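Local coordinates for BH0236 protein (Bacillus halodurans, PDB 5T7A) that probably binds beta-1,3-glucan as a family 56 carbohydrate-binding module, helping an enzyme to recognise and hydrolyse that polysaccharide, at residues Val47-Ala52 with Arg85-Leu90; Ala57-Val62 with Asn73-Glu78; Asp61-Val66 with Glu97-Tyr102; Gly93-Tyr98 with Trp113-Arg118. All blocks are in the same frame, centred on the assembly; numbering follows the deposited sequence. Where two conformers were deposited one is given.

Interaction 1. Residues Val47-Ala52 with Arg85-Leu90; sequences VTIFFA and RVVENL
Val47, Thr48 and Ile49 pair with Val87, Val86 and Arg85 on neighbouring antiparallel strands of the all-beta fold of this carbohydrate-binding module; the axes of strands 47-52 and 85-88 come within 4.6 Å, their directions 153° apart. Four backbone hydrogen bonds join them in two reciprocal pairs. Val47 and Val87 exchange one pair, with Val87 N to Val47 O at 2.9 Å; Ile49 and Arg85 exchange the other, with Ile49 N to Arg85 O at 2.8 Å. Between them lies the non-hydrogen-bonded pair Thr48 and Val86, whose alpha carbons approach to 4.4 Å.

Side chains alternate across the sheet. Val47, Ile49, Arg85 and Val87 share one face, where beta-branched residues suit both the extended backbone and the apolar surroundings. Val47 and Val87 stand abreast on it, and Val47 CG2 also reaches Leu90 CD1 at 4.0 Å, the leucine crossing it at about a right angle. With CG1 beside its backbone N (chi1 -58°) and the chain then extended, Ile49 carries CD1 to Val87 CG2, 3.8 Å away. Leu64 and Phe100 of other strands also pack on Ile49, which is therefore part of the interior. Arg85 starts on this face, but its long chain leads the guanidinium away to a cation-pi contact with Tyr74.

The other face carries Thr48 and the exposed Val86. Here the threonine hydroxyl oxygen meets a methyl group, with Thr48 OG1 3.6 Å from Val86 CG2.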
# COMPACT_ATOMS: atom_id res chain seq x y z
N VAL A 47 -2.38 -8.12 -7.14
CA VAL A 47 -3.06 -7.67 -5.91
C VAL A 47 -3.02 -6.19 -5.98
O VAL A 47 -2.17 -5.58 -6.70
CB VAL A 47 -2.41 -8.15 -4.58
CG1 VAL A 47 -2.20 -9.67 -4.59
CG2 VAL A 47 -1.07 -7.48 -4.33
N THR A 48 -3.89 -5.53 -5.18
CA THR A 48 -3.86 -4.08 -5.09
C THR A 48 -3.50 -3.66 -3.68
O THR A 48 -4.16 -4.04 -2.74
CB THR A 48 -5.19 -3.45 -5.49
OG1 THR A 48 -5.41 -3.71 -6.90
CG2 THR A 48 -5.17 -1.93 -5.25
N ILE A 49 -2.44 -2.87 -3.56
CA ILE A 49 -2.16 -2.18 -2.27
C ILE A 49 -3.04 -0.97 -2.23
O ILE A 49 -3.05 -0.14 -3.18
CB ILE A 49 -0.70 -1.72 -2.15
CG1 ILE A 49 0.27 -2.91 -2.28
CG2 ILE A 49 -0.46 -1.06 -0.79
CD1 ILE A 49 1.72 -2.52 -2.42
N PHE A 50 -3.78 -0.81 -1.11
CA PHE A 50 -4.66 0.34 -1.00
C PHE A 50 -4.33 1.11 0.27
O PHE A 50 -3.88 0.56 1.25
CB PHE A 50 -6.12 -0.02 -1.00
CG PHE A 50 -6.63 -0.66 0.27
CD1 PHE A 50 -6.45 -2.03 0.47
CD2 PHE A 50 -7.24 0.08 1.27
CE1 PHE A 50 -6.94 -2.64 1.62
CE2 PHE A 50 -7.71 -0.51 2.46
CZ PHE A 50 -7.57 -1.87 2.63
N PHE A 51 -4.65 2.38 0.22
CA PHE A 51 -4.47 3.32 1.36
C PHE A 51 -5.64 4.31 1.35
O PHE A 51 -5.86 5.04 0.38
CB PHE A 51 -3.13 4.05 1.20
CG PHE A 51 -2.75 4.93 2.39
CD1 PHE A 51 -1.99 4.41 3.42
CD2 PHE A 51 -3.21 6.24 2.48
CE1 PHE A 51 -1.64 5.17 4.53
CE2 PHE A 51 -2.88 6.99 3.55
CZ PHE A 51 -2.13 6.48 4.58
N ALA A 52 -6.46 4.25 2.38
CA ALA A 52 -7.72 5.00 2.45
C ALA A 52 -7.64 5.92 3.67
O ALA A 52 -7.99 5.54 4.81
CB ALA A 52 -8.90 4.03 2.56
N ARG A 85 -2.05 1.00 -5.60
CA ARG A 85 -0.93 0.55 -6.42
C ARG A 85 -1.17 -0.96 -6.68
O ARG A 85 -1.17 -1.76 -5.77
CB ARG A 85 0.40 0.80 -5.77
CG ARG A 85 1.58 0.18 -6.50
CD ARG A 85 1.97 0.95 -7.70
NE ARG A 85 2.98 0.17 -8.46
CZ ARG A 85 3.45 0.62 -9.61
NH1 ARG A 85 3.06 1.81 -10.04
NH2 ARG A 85 4.31 -0.14 -10.29
N VAL A 86 -1.21 -1.32 -7.96
CA VAL A 86 -1.32 -2.72 -8.38
C VAL A 86 0.07 -3.34 -8.43
O VAL A 86 1.02 -2.75 -8.97
CB VAL A 86 -2.08 -2.82 -9.75
CG1 VAL A 86 -2.12 -4.26 -10.24
CG2 VAL A 86 -3.50 -2.31 -9.64
N VAL A 87 0.23 -4.48 -7.82
CA VAL A 87 1.45 -5.24 -7.85
C VAL A 87 1.14 -6.49 -8.64
O VAL A 87 0.28 -7.30 -8.26
CB VAL A 87 1.93 -5.62 -6.47
CG1 VAL A 87 3.21 -6.45 -6.56
CG2 VAL A 87 2.19 -4.36 -5.68
N GLU A 88 1.84 -6.59 -9.78
CA GLU A 88 1.55 -7.72 -10.72
C GLU A 88 2.50 -8.86 -10.55
O GLU A 88 3.64 -8.72 -10.09
CB GLU A 88 1.57 -7.23 -12.18
CG GLU A 88 0.61 -6.11 -12.48
CD GLU A 88 0.60 -5.76 -13.94
OE1 GLU A 88 1.55 -5.09 -14.38
OE2 GLU A 88 -0.35 -6.20 -14.62
N ASN A 89 1.99 -10.05 -10.83
CA ASN A 89 2.77 -11.28 -10.89
C ASN A 89 3.44 -11.83 -9.67
O ASN A 89 4.45 -12.51 -9.80
CB ASN A 89 3.71 -11.23 -12.11
CG ASN A 89 2.94 -11.01 -13.37
OD1 ASN A 89 3.24 -10.10 -14.16
ND2 ASN A 89 1.85 -11.79 -13.54
N LEU A 90 2.86 -11.61 -8.49
CA LEU A 90 3.28 -12.35 -7.30
C LEU A 90 2.92 -13.83 -7.43
O LEU A 90 1.76 -14.20 -7.56
CB LEU A 90 2.64 -11.82 -6.02
CG LEU A 90 3.03 -10.40 -5.61
CD1 LEU A 90 2.13 -9.86 -4.52
CD2 LEU A 90 4.45 -10.40 -5.11

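Interaction 2. Residues Ala57-Val62 with Asn73-Glu78; sequences ARYVDV and NYRMTE. With EDO (1,2-ethanediol), chain D.
The guanidinium of Arg75 lies against Tyr59 on one face and meets Asp61 at its edge. Tyr59 CB sits over the centre of that face, 3.7 Å from Arg75 CZ, and the tyrosine ring plane is turned 29° from the guanidinium plane. At the edge, Arg75 NE donates to Asp61 OD1 at 2.7 Å in a salt bridge, meeting the carboxylate on its syn side. The two planes are only 15° apart, so carboxylate and guanidinium are nearly coplanar. Water 1 closes a second link by donating to Asp61 OD2 and accepting from Arg75 NH2 at 2.8 Å, which helps fix the rotation of both groups. Bends at chi2 and chi3 fold the arginine back over its partner strand; a long, flexible chain suits this exposed place.

At the far end, Arg58 NE forms a salt bridge with Glu103 OE2, while Tyr59 OH is hydrogen-bonded to Gln108.

The face of the sheet that carries Val60, Val62 and Met76 is apolar. Met76 SD lies 3.6 Å from Val60 CG1, and Met76 CG is 3.8 Å from Val62 CG1, the unbranched methionine touching both valines. Backbone bonds tie the strands: Val62 and Tyr74 bond reciprocally, and Met76 N reaches Val60 O at 2.9 Å.

The contact joins the two strands of the antiparallel beta hairpin 60-66 and 72-79. Strand 95-103 runs beside strand 60-66 and strand 82-88 beside strand 72-79, while Phe51 of strand 46-53 packs against Val60 and Met76 from within.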
# COMPACT_ATOMS: atom_id res chain seq x y z
N ALA A 57 -5.69 13.33 1.44
CA ALA A 57 -4.24 13.50 1.28
C ALA A 57 -3.94 14.18 -0.09
O ALA A 57 -4.56 13.86 -1.08
CB ALA A 57 -3.60 12.13 1.32
N ARG A 58 -2.95 15.07 -0.11
CA ARG A 58 -2.53 15.66 -1.37
C ARG A 58 -1.79 14.60 -2.22
O ARG A 58 -1.85 14.61 -3.48
CB ARG A 58 -1.65 16.84 -1.15
CG ARG A 58 -2.38 18.07 -0.60
CD ARG A 58 -1.43 19.27 -0.57
NE ARG A 58 -0.45 19.21 0.52
CZ ARG A 58 0.85 19.39 0.36
NH1 ARG A 58 1.38 19.57 -0.87
NH2 ARG A 58 1.60 19.34 1.39
N TYR A 59 -1.16 13.65 -1.55
CA TYR A 59 -0.41 12.58 -2.21
C TYR A 59 -0.15 11.47 -1.22
O TYR A 59 -0.12 11.70 0.00
CB TYR A 59 0.94 13.08 -2.73
CG TYR A 59 1.88 13.67 -1.73
CD1 TYR A 59 2.76 12.89 -1.01
CD2 TYR A 59 1.87 15.03 -1.45
CE1 TYR A 59 3.61 13.45 -0.05
CE2 TYR A 59 2.76 15.60 -0.51
CZ TYR A 59 3.61 14.83 0.18
OH TYR A 59 4.44 15.38 1.14
N VAL A 60 0.02 10.27 -1.78
CA VAL A 60 0.51 9.12 -0.95
C VAL A 60 1.49 8.34 -1.83
O VAL A 60 1.18 8.04 -2.97
CB VAL A 60 -0.65 8.19 -0.57
CG1 VAL A 60 -0.13 7.07 0.27
CG2 VAL A 60 -1.71 8.96 0.19
N ASP A 61 2.68 8.07 -1.28
CA ASP A 61 3.67 7.17 -1.87
C ASP A 61 3.65 5.82 -1.16
O ASP A 61 3.39 5.75 0.05
CB ASP A 61 5.05 7.72 -1.74
CG ASP A 61 5.25 9.02 -2.52
OD1 ASP A 61 4.53 9.27 -3.48
OD2 ASP A 61 6.14 9.82 -2.11
N VAL A 62 3.90 4.76 -1.93
CA VAL A 62 4.12 3.46 -1.37
C VAL A 62 5.53 3.01 -1.60
O VAL A 62 6.13 3.31 -2.66
CB VAL A 62 3.09 2.43 -1.92
CG1 VAL A 62 3.21 2.22 -3.43
CG2 VAL A 62 3.18 1.13 -1.17
N ASN A 73 9.80 2.53 -4.92
CA ASN A 73 8.96 3.62 -4.46
C ASN A 73 8.06 4.15 -5.58
O ASN A 73 8.55 4.49 -6.68
CB ASN A 73 9.81 4.73 -3.89
CG ASN A 73 10.82 4.19 -2.90
OD1 ASN A 73 10.45 3.72 -1.82
ND2 ASN A 73 12.09 4.15 -3.30
N TYR A 74 6.76 4.32 -5.29
CA TYR A 74 5.82 4.73 -6.30
C TYR A 74 4.84 5.72 -5.72
O TYR A 74 4.41 5.59 -4.56
CB TYR A 74 5.01 3.58 -6.87
CG TYR A 74 5.78 2.44 -7.45
CD1 TYR A 74 6.29 2.51 -8.75
CD2 TYR A 74 6.10 1.32 -6.71
CE1 TYR A 74 7.03 1.47 -9.28
CE2 TYR A 74 6.77 0.25 -7.25
CZ TYR A 74 7.24 0.30 -8.56
OH TYR A 74 8.01 -0.72 -9.09
N ARG A 75 4.47 6.72 -6.51
CA ARG A 75 3.31 7.55 -6.21
C ARG A 75 2.10 6.72 -6.50
O ARG A 75 1.93 6.23 -7.64
CB ARG A 75 3.37 8.88 -7.02
CG ARG A 75 2.14 9.76 -6.86
CD ARG A 75 2.00 10.32 -5.47
NE ARG A 75 3.14 11.09 -4.99
CZ ARG A 75 3.42 12.35 -5.36
NH1 ARG A 75 2.62 13.00 -6.15
NH2 ARG A 75 4.47 12.94 -4.90
N MET A 76 1.22 6.56 -5.52
CA MET A 76 -0.01 5.83 -5.68
C MET A 76 -0.95 6.64 -6.56
O MET A 76 -0.81 7.88 -6.72
CB MET A 76 -0.60 5.49 -4.29
CG MET A 76 0.37 4.69 -3.43
SD MET A 76 -0.44 4.15 -1.87
CE MET A 76 -1.28 2.68 -2.38
N THR A 77 -1.93 5.94 -7.09
CA THR A 77 -3.00 6.53 -7.89
C THR A 77 -4.21 6.81 -7.07
O THR A 77 -4.72 5.93 -6.40
CB THR A 77 -3.36 5.63 -9.04
OG1 THR A 77 -2.17 5.40 -9.83
CG2 THR A 77 -4.43 6.34 -9.92
N GLU A 78 -4.73 8.03 -7.14
CA GLU A 78 -5.91 8.43 -6.38
C GLU A 78 -7.17 8.06 -7.11
O GLU A 78 -7.29 8.33 -8.30
CB GLU A 78 -5.91 9.94 -6.13
CG GLU A 78 -6.90 10.46 -5.08
CD GLU A 78 -8.28 10.83 -5.61
OE1 GLU A 78 -8.45 10.92 -6.86
OE2 GLU A 78 -9.19 11.05 -4.79
C1 EDO D . 4.87 18.50 1.15
O1 EDO D . 4.49 19.85 1.55
C2 EDO D . 4.13 17.60 2.07
O2 EDO D . 4.79 17.46 3.20
O HOH W 1 6.43 12.23 -2.96

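Interaction 3. Residues Asp61-Val66 with Glu97-Tyr102; sequences DVHLKV and EYSFTY. With EDO (1,2-ethanediol), chain E; EDO (1,2-ethanediol), chain F.
Six backbone hydrogen bonds join these antiparallel strands of the beta-rich module, two at each of the pairs Asp61-Thr101, His63-Ser99 and Lys65-Glu97. The intervening alpha carbons add CH...O contacts, such as Tyr98 CA to His63 O at 3.1 Å.

Polar side chains occupy one face. His63 NE2 and Thr101 OG1 are hydrogen-bonded at 2.7 Å, with the hydroxyl in the plane of the imidazole at its edge. Turning CG beside the backbone N (chi1 -46°) leans the ring along the strand towards Thr101. Asn73 OD1 holds its other nitrogen, ND1, and Thr110 is a second partner of the threonine hydroxyl.

An ethanediol, probably from the crystallisation liquor, lies by Lys65 and Glu97: its O2 donates to Glu97 OE2 at 2.8 Å, whereas its O1 is modelled so close to Lys65 NZ that the detail there is doubtful.

Apolar groups fill the other face. Val62 and Phe100 lie alongside each other, with Val62 CG2 3.9 Å from Phe100 CE1, and Ile49 packs against both from the interior.

Bonds at both ring nitrogens fix the rotation of His63 in a chain of polar side chains, Asn73-His63-Thr101-Thr110, that crosses four strands.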
# COMPACT_ATOMS: atom_id res chain seq x y z
N ASP A 61 2.68 8.07 -1.28
CA ASP A 61 3.67 7.17 -1.87
C ASP A 61 3.65 5.82 -1.16
O ASP A 61 3.39 5.75 0.05
CB ASP A 61 5.05 7.72 -1.74
CG ASP A 61 5.25 9.02 -2.52
OD1 ASP A 61 4.53 9.27 -3.48
OD2 ASP A 61 6.14 9.82 -2.11
N VAL A 62 3.90 4.76 -1.93
CA VAL A 62 4.12 3.46 -1.37
C VAL A 62 5.53 3.01 -1.60
O VAL A 62 6.13 3.31 -2.66
CB VAL A 62 3.09 2.43 -1.92
CG1 VAL A 62 3.21 2.22 -3.43
CG2 VAL A 62 3.18 1.13 -1.17
N HIS A 63 6.08 2.35 -0.60
CA HIS A 63 7.48 1.78 -0.60
C HIS A 63 7.27 0.28 -0.51
O HIS A 63 6.50 -0.18 0.33
CB HIS A 63 8.23 2.27 0.63
CG HIS A 63 8.07 3.73 0.87
ND1 HIS A 63 8.54 4.70 -0.01
CD2 HIS A 63 7.40 4.40 1.82
CE1 HIS A 63 8.18 5.90 0.42
NE2 HIS A 63 7.50 5.75 1.53
N LEU A 64 7.86 -0.50 -1.45
CA LEU A 64 7.60 -1.95 -1.42
C LEU A 64 8.83 -2.75 -1.73
O LEU A 64 9.76 -2.27 -2.40
CB LEU A 64 6.40 -2.31 -2.27
CG LEU A 64 6.47 -2.04 -3.78
CD1 LEU A 64 7.17 -3.22 -4.42
CD2 LEU A 64 5.06 -1.82 -4.36
N LYS A 65 8.82 -3.97 -1.21
CA LYS A 65 9.84 -4.96 -1.58
C LYS A 65 9.18 -6.29 -1.67
O LYS A 65 8.27 -6.62 -0.91
CB LYS A 65 10.83 -5.10 -0.44
CG LYS A 65 11.65 -3.91 -0.08
CD LYS A 65 12.27 -4.17 1.30
CE LYS A 65 13.14 -3.01 1.65
NZ LYS A 65 14.15 -3.35 2.69
N VAL A 66 9.72 -7.16 -2.53
CA VAL A 66 9.18 -8.48 -2.69
C VAL A 66 10.31 -9.50 -2.36
O VAL A 66 11.39 -9.36 -2.93
CB VAL A 66 8.73 -8.71 -4.11
CG1 VAL A 66 8.26 -10.16 -4.26
CG2 VAL A 66 7.63 -7.74 -4.56
N GLU A 97 6.33 -6.73 1.21
CA GLU A 97 6.41 -5.81 2.35
C GLU A 97 6.16 -4.41 1.80
O GLU A 97 6.65 -4.07 0.74
CB GLU A 97 7.73 -5.93 3.10
CG GLU A 97 7.75 -7.20 4.00
CD GLU A 97 9.08 -7.35 4.65
OE1 GLU A 97 10.01 -7.74 3.91
OE2 GLU A 97 9.17 -7.09 5.88
N TYR A 98 5.44 -3.58 2.56
CA TYR A 98 4.99 -2.31 2.03
C TYR A 98 4.79 -1.33 3.16
O TYR A 98 4.42 -1.69 4.27
CB TYR A 98 3.72 -2.45 1.21
CG TYR A 98 2.54 -3.04 1.94
CD1 TYR A 98 2.42 -4.42 2.11
CD2 TYR A 98 1.50 -2.25 2.41
CE1 TYR A 98 1.36 -4.97 2.76
CE2 TYR A 98 0.45 -2.77 3.06
CZ TYR A 98 0.34 -4.11 3.25
OH TYR A 98 -0.75 -4.63 3.92
N SER A 99 5.15 -0.08 2.87
CA SER A 99 4.95 1.03 3.82
C SER A 99 4.51 2.23 3.04
O SER A 99 4.55 2.20 1.79
CB SER A 99 6.21 1.34 4.56
OG SER A 99 7.27 1.63 3.64
N PHE A 100 4.03 3.25 3.73
CA PHE A 100 3.51 4.43 3.08
C PHE A 100 4.12 5.71 3.58
O PHE A 100 4.42 5.82 4.78
CB PHE A 100 1.98 4.53 3.27
CG PHE A 100 1.25 3.27 2.84
CD1 PHE A 100 0.83 3.10 1.54
CD2 PHE A 100 0.99 2.26 3.78
CE1 PHE A 100 0.14 1.92 1.17
CE2 PHE A 100 0.34 1.14 3.40
CZ PHE A 100 -0.08 0.94 2.11
N THR A 101 4.14 6.70 2.69
CA THR A 101 4.39 8.07 3.12
C THR A 101 3.16 8.83 2.62
O THR A 101 2.92 8.87 1.42
CB THR A 101 5.72 8.61 2.55
OG1 THR A 101 6.82 7.88 3.09
CG2 THR A 101 5.87 10.09 2.91
N TYR A 102 2.43 9.45 3.55
CA TYR A 102 1.20 10.13 3.24
C TYR A 102 1.19 11.54 3.74
O TYR A 102 1.69 11.86 4.79
CB TYR A 102 -0.01 9.40 3.82
CG TYR A 102 -0.04 9.23 5.28
CD1 TYR A 102 0.63 8.21 5.92
CD2 TYR A 102 -0.85 10.09 6.07
CE1 TYR A 102 0.54 8.07 7.31
CE2 TYR A 102 -0.94 9.95 7.43
CZ TYR A 102 -0.26 8.92 8.07
OH TYR A 102 -0.33 8.77 9.42
C1 EDO E . 11.45 -4.26 4.77
O1 EDO E . 12.81 -4.39 4.39
C2 EDO E . 11.46 -4.08 6.26
O2 EDO E . 10.97 -5.24 6.91
C1 EDO F . 11.38 -6.93 -6.29
O1 EDO F . 11.72 -6.26 -7.48
C2 EDO F . 11.06 -5.85 -5.27
O2 EDO F . 11.81 -5.97 -4.05

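Interaction 4. Residues Gly93-Tyr98 with Trp113-Arg118; sequences GDVLEY and WFTYSR. With EDO (1,2-ethanediol), chain E.
Strands 95-98 and 114-117 run antiparallel, with axes 4.7 Å apart at closest approach, and Leu96-Tyr116 and Tyr98-Phe114 each make two backbone hydrogen bonds. Beyond them, Arg118 N donates to Asp94 O, and Gly93 N reaches Arg118 O at the chain terminus. Glycine suits the turn because the backbone angles of Gly93 would press a beta carbon against the preceding carbonyl oxygen.

The Tyr98 ring receives Phe114 CB over one face, a CH-pi contact 3.7 Å from the ring centroid. A chi1 of 58° tucks the tyrosine over its own backbone and swings the ring across to Phe114; the two aromatic planes make an oblique 39°. Tyr116 CB approaches the edge of the same ring. Water 3 accepts from Tyr98 OH at 2.7 Å and donates to Thr115 O, satisfying the hydroxyl of this largely apolar residue. Leu96 and Tyr116 continue the buried face, where Ile39 packs against both.

Trp113, at the end of the pairing, lays its ring edge along the neighbouring backbone, with CE3 3.4 Å from Tyr98 N and CZ3 3.6 Å from Glu97 O. Ethanediol C1 sits over the centre of one indole face, and Lys65 makes a cation-pi contact with the ring. Water 2 donates to Glu97 OE2 at 2.8 Å and more weakly to Trp113 O.

The arrangement belongs to the beta hairpin 95-103 and 108-117. An exposed tryptophan with a polyol across its face and polar groups beside it resembles the aromatic platforms on which carbohydrate-binding modules commonly hold sugars, although a sugar-binding role for Trp113 is only an inference.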
# COMPACT_ATOMS: atom_id res chain seq x y z
N GLY A 93 3.39 -17.93 -2.41
CA GLY A 93 4.60 -17.86 -1.61
C GLY A 93 5.42 -16.56 -1.62
O GLY A 93 6.28 -16.40 -0.76
N ASP A 94 5.20 -15.66 -2.59
CA ASP A 94 5.85 -14.35 -2.59
C ASP A 94 5.50 -13.59 -1.30
O ASP A 94 4.36 -13.66 -0.79
CB ASP A 94 5.56 -13.55 -3.85
CG ASP A 94 6.22 -14.14 -5.07
OD1 ASP A 94 7.03 -15.02 -4.88
OD2 ASP A 94 5.97 -13.68 -6.19
N VAL A 95 6.51 -12.96 -0.68
CA VAL A 95 6.30 -12.04 0.44
C VAL A 95 6.40 -10.57 -0.05
O VAL A 95 7.43 -10.10 -0.55
CB VAL A 95 7.22 -12.31 1.65
CG1 VAL A 95 7.16 -11.23 2.67
CG2 VAL A 95 6.88 -13.64 2.29
N LEU A 96 5.33 -9.82 0.15
CA LEU A 96 5.30 -8.39 -0.21
C LEU A 96 5.33 -7.60 1.09
O LEU A 96 4.48 -7.76 1.96
CB LEU A 96 4.03 -8.10 -1.03
CG LEU A 96 3.73 -6.60 -1.25
CD1 LEU A 96 4.72 -6.02 -2.23
CD2 LEU A 96 2.33 -6.53 -1.83
N GLU A 97 6.33 -6.73 1.21
CA GLU A 97 6.41 -5.81 2.35
C GLU A 97 6.16 -4.41 1.80
O GLU A 97 6.65 -4.07 0.74
CB GLU A 97 7.73 -5.93 3.10
CG GLU A 97 7.75 -7.20 4.00
CD GLU A 97 9.08 -7.35 4.65
OE1 GLU A 97 10.01 -7.74 3.91
OE2 GLU A 97 9.17 -7.09 5.88
N TYR A 98 5.44 -3.58 2.56
CA TYR A 98 4.99 -2.31 2.03
C TYR A 98 4.79 -1.33 3.16
O TYR A 98 4.42 -1.69 4.27
CB TYR A 98 3.72 -2.45 1.21
CG TYR A 98 2.54 -3.04 1.94
CD1 TYR A 98 2.42 -4.42 2.11
CD2 TYR A 98 1.50 -2.25 2.41
CE1 TYR A 98 1.36 -4.97 2.76
CE2 TYR A 98 0.45 -2.77 3.06
CZ TYR A 98 0.34 -4.11 3.25
OH TYR A 98 -0.75 -4.63 3.92
N TRP A 113 6.64 -0.92 8.14
CA TRP A 113 6.51 -1.89 7.10
C TRP A 113 5.50 -2.94 7.49
O TRP A 113 5.61 -3.58 8.55
CB TRP A 113 7.84 -2.59 6.85
CG TRP A 113 8.83 -1.73 6.21
CD1 TRP A 113 9.85 -1.00 6.82
CD2 TRP A 113 8.98 -1.53 4.80
NE1 TRP A 113 10.56 -0.31 5.86
CE2 TRP A 113 10.06 -0.64 4.61
CE3 TRP A 113 8.29 -2.00 3.69
CZ2 TRP A 113 10.47 -0.25 3.35
CZ3 TRP A 113 8.70 -1.61 2.46
CH2 TRP A 113 9.77 -0.75 2.30
N PHE A 114 4.49 -3.13 6.64
CA PHE A 114 3.53 -4.20 6.72
C PHE A 114 3.97 -5.36 5.84
O PHE A 114 4.80 -5.18 4.95
CB PHE A 114 2.14 -3.71 6.26
CG PHE A 114 1.67 -2.53 7.06
CD1 PHE A 114 1.14 -2.70 8.34
CD2 PHE A 114 1.72 -1.27 6.53
CE1 PHE A 114 0.75 -1.61 9.10
CE2 PHE A 114 1.31 -0.16 7.27
CZ PHE A 114 0.79 -0.34 8.53
N THR A 115 3.41 -6.54 6.10
CA THR A 115 3.77 -7.76 5.33
C THR A 115 2.54 -8.48 4.85
O THR A 115 1.52 -8.51 5.60
CB THR A 115 4.76 -8.71 6.12
OG1 THR A 115 5.25 -9.71 5.23
CG2 THR A 115 4.11 -9.25 7.28
N TYR A 116 2.62 -8.99 3.63
CA TYR A 116 1.58 -9.79 3.02
C TYR A 116 2.22 -11.02 2.38
O TYR A 116 3.20 -10.89 1.66
CB TYR A 116 0.85 -8.97 1.92
CG TYR A 116 -0.06 -9.79 1.06
CD1 TYR A 116 -1.29 -10.20 1.58
CD2 TYR A 116 0.24 -10.08 -0.25
CE1 TYR A 116 -2.12 -10.99 0.82
CE2 TYR A 116 -0.59 -10.88 -1.03
CZ TYR A 116 -1.75 -11.34 -0.49
OH TYR A 116 -2.53 -12.12 -1.34
N SER A 117 1.71 -12.24 2.63
CA SER A 117 2.19 -13.41 1.87
C SER A 117 1.12 -13.85 0.90
O SER A 117 -0.03 -14.09 1.28
CB SER A 117 2.60 -14.60 2.77
OG SER A 117 3.17 -15.73 2.07
N ARG A 118 1.50 -13.92 -0.36
CA ARG A 118 0.61 -14.33 -1.46
C ARG A 118 0.29 -15.82 -1.43
O ARG A 118 1.17 -16.61 -1.07
CB ARG A 118 1.23 -14.05 -2.79
CG ARG A 118 0.36 -14.29 -3.99
CD ARG A 118 -0.89 -13.42 -4.02
NE ARG A 118 -1.84 -13.82 -5.06
CZ ARG A 118 -2.68 -14.83 -4.93
NH1 ARG A 118 -2.70 -15.56 -3.82
NH2 ARG A 118 -3.50 -15.13 -5.93
OXT ARG A 118 -0.80 -16.22 -1.82
C1 EDO E . 11.45 -4.26 4.77
O1 EDO E . 12.81 -4.39 4.39
C2 EDO E . 11.46 -4.08 6.26
O2 EDO E . 10.97 -5.24 6.91
O HOH W 2 7.11 -6.20 7.52
O HOH W 3 -0.70 -7.12 4.94

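In the fold
The four contacts belong to one antiparallel sheet that curls so that its inner faces meet. Interactions 2 and 3 share Asp61 and Val62 on strand 60-66, and Met76 SD of interaction 2 lies 3.8 Å from Phe100 CD1 of interaction 3. Interactions 3 and 4 share Glu97 and Tyr98, and both touch the ethanediol by Lys65 and Trp113, which is consistent with, but does not prove, a sugar-binding surface there. Interaction 1 closes the interior: Phe51 CD1 is 3.5 Å from Phe100 CG of interaction 3, and Ile49 CG2 lies 3.9 Å from Tyr98 CD2 of interaction 4. Interactions 2 and 4, with centres about 19 Å apart, flank the chain's centre without touching.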